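Local coordinates for protein EmGH1 (Erythrobacter marinus, PDB 5Z87) that probably hydrolyses beta-glucosidic bonds as a family 3 glycoside hydrolase, releasing sugars from the ends of beta-linked glucosides, at residues P356-R360 with D361-E365. Sequence-based numbering, arbitrary orientation.
Sequences PQLVR and DGLLE
Leu364 packs on Leu358 and Val359, its CB lying 4.1 Å from Leu358 CB, just after the Schellman motif that ends helix 355-360. The arrangement illustrates one way a helix can end, with an apolar pair spanning the turn: Leu363 crosses Leu358 at about a right angle, CD1 meeting CD2 at 3.9 Å. Leu364 adds to this pair. With CG anti to the backbone N (chi1 175°), it places its branch obliquely against CG2 of Val359, and beyond these residues helices 56-61 and 330-340 of the family's TIM-barrel-type N-terminal domain cover the apolar side.

The reversal itself is made by Gly362, whose positive phi (83°) swings the chain out of helical geometry. Two backbone bonds make the motif: Leu363 N to Leu358 O (6→1) at 3.0 Å, and Gly362 N to Val359 O (5→2). A water donates to both Val359 O and Leu364 O, bridging the helix end to the loop that leaves it; alongside it, Val359 CA makes a CA-H...O contact of 3.4 Å with Leu364 O.

At the polar edge Asp361 N keeps a helical bond to Gln357 O, and a chain of side chains runs over the same turn. Arg360, whose NH1 forms a salt bridge with Asp57 of helix 56-61, grips Gln357 OE1 side-on through NE and NH2. With OE1 held there and Gln357 NE2 donating to Asp361 OD1 at 2.7 Å, both ends of the amide are engaged and its rotation is set; NE2 meets OD1 from above the carboxylate plane.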
loop_
_atom_site.group_PDB
_atom_site.type_symbol
_atom_site.label_atom_id
_atom_site.label_comp_id
_atom_site.label_asym_id
_atom_site.label_seq_id
_atom_site.Cartn_x
_atom_site.Cartn_y
_atom_site.Cartn_z
ATOM N N PRO A 356 -30.971 -26.208 -5.674
ATOM C CA PRO A 356 -31.751 -27.466 -5.739
ATOM C C PRO A 356 -31.467 -28.278 -6.991
ATOM O O PRO A 356 -31.213 -29.484 -6.900
ATOM C CB PRO A 356 -33.214 -26.987 -5.682
ATOM C CG PRO A 356 -33.153 -25.629 -5.060
ATOM C CD PRO A 356 -31.851 -25.030 -5.530
ATOM N N GLN A 357 -31.477 -27.647 -8.165
ATOM C CA GLN A 357 -31.197 -28.406 -9.380
ATOM C C GLN A 357 -29.774 -28.950 -9.397
ATOM O O GLN A 357 -29.538 -30.023 -9.969
ATOM C CB GLN A 357 -31.457 -27.551 -10.620
ATOM C CG GLN A 357 -31.719 -28.376 -11.889
ATOM C CD GLN A 357 -32.636 -29.579 -11.632
ATOM O OE1 GLN A 357 -33.787 -29.421 -11.216
ATOM N NE2 GLN A 357 -32.111 -30.786 -11.855
ATOM N N LEU A 358 -28.816 -28.249 -8.772
ATOM C CA LEU A 358 -27.447 -28.767 -8.738
ATOM C C LEU A 358 -27.362 -30.022 -7.883
ATOM O O LEU A 358 -26.624 -30.956 -8.214
ATOM C CB LEU A 358 -26.470 -27.705 -8.216
ATOM C CG LEU A 358 -26.224 -26.534 -9.170
ATOM C CD1 LEU A 358 -25.699 -25.316 -8.416
ATOM C CD2 LEU A 358 -25.278 -26.955 -10.309
ATOM N N VAL A 359 -28.087 -30.043 -6.765
ATOM C CA VAL A 359 -28.145 -31.240 -5.934
ATOM C C VAL A 359 -28.791 -32.382 -6.706
ATOM O O VAL A 359 -28.275 -33.507 -6.740
ATOM C CB VAL A 359 -28.904 -30.943 -4.632
ATOM C CG1 VAL A 359 -29.254 -32.238 -3.903
ATOM C CG2 VAL A 359 -28.080 -30.012 -3.758
ATOM N N ARG A 360 -29.917 -32.101 -7.366
ATOM C CA ARG A 360 -30.608 -33.151 -8.107
ATOM C C ARG A 360 -29.771 -33.630 -9.288
ATOM O O ARG A 360 -29.736 -34.829 -9.582
ATOM C CB ARG A 360 -31.988 -32.660 -8.550
ATOM C CG ARG A 360 -33.000 -32.608 -7.388
ATOM C CD ARG A 360 -34.425 -32.366 -7.866
ATOM N NE ARG A 360 -34.536 -31.066 -8.504
ATOM C CZ ARG A 360 -34.972 -29.972 -7.886
ATOM N NH1 ARG A 360 -35.348 -30.042 -6.614
ATOM N NH2 ARG A 360 -35.036 -28.812 -8.538
ATOM N N ASP A 361 -29.049 -32.722 -9.945
ATOM C CA ASP A 361 -28.171 -33.123 -11.036
ATOM C C ASP A 361 -26.908 -33.847 -10.561
ATOM O O ASP A 361 -26.136 -34.323 -11.403
ATOM C CB ASP A 361 -27.792 -31.904 -11.882
ATOM C CG ASP A 361 -28.943 -31.412 -12.740
ATOM O OD1 ASP A 361 -29.971 -32.109 -12.817
ATOM O OD2 ASP A 361 -28.826 -30.322 -13.337
ATOM N N GLY A 362 -26.676 -33.964 -9.257
ATOM C CA GLY A 362 -25.507 -34.678 -8.783
ATOM C C GLY A 362 -24.219 -33.884 -8.748
ATOM O O GLY A 362 -23.159 -34.460 -8.474
ATOM N N LEU A 363 -24.271 -32.581 -9.006
ATOM C CA LEU A 363 -23.084 -31.738 -8.986
ATOM C C LEU A 363 -22.801 -31.134 -7.617
ATOM O O LEU A 363 -21.814 -30.404 -7.478
ATOM C CB LEU A 363 -23.227 -30.626 -10.028
ATOM C CG LEU A 363 -23.653 -31.187 -11.382
ATOM C CD1 LEU A 363 -24.192 -30.102 -12.304
ATOM C CD2 LEU A 363 -22.480 -31.917 -12.015
ATOM N N LEU A 364 -23.631 -31.421 -6.611
ATOM C CA LEU A 364 -23.506 -30.807 -5.293
ATOM C C LEU A 364 -24.158 -31.713 -4.256
ATOM O O LEU A 364 -25.266 -32.205 -4.475
ATOM C CB LEU A 364 -24.164 -29.418 -5.276
ATOM C CG LEU A 364 -24.251 -28.650 -3.949
ATOM C CD1 LEU A 364 -22.869 -28.362 -3.354
ATOM C CD2 LEU A 364 -25.020 -27.345 -4.147
ATOM N N GLU A 365 -23.485 -31.918 -3.129
ATOM C CA GLU A 365 -24.017 -32.772 -2.071
ATOM C C GLU A 365 -25.086 -32.035 -1.272
ATOM O O GLU A 365 -24.887 -30.887 -0.854
ATOM C CB GLU A 365 -22.897 -33.239 -1.142
ATOM C CG GLU A 365 -21.966 -34.268 -1.769
ATOM C CD GLU A 365 -20.536 -34.119 -1.287
ATOM O OE1 GLU A 365 -20.208 -34.683 -0.218
ATOM O OE2 GLU A 365 -19.741 -33.434 -1.976
HETATM O O HOH W 1 -26.385 -34.831 -5.132
#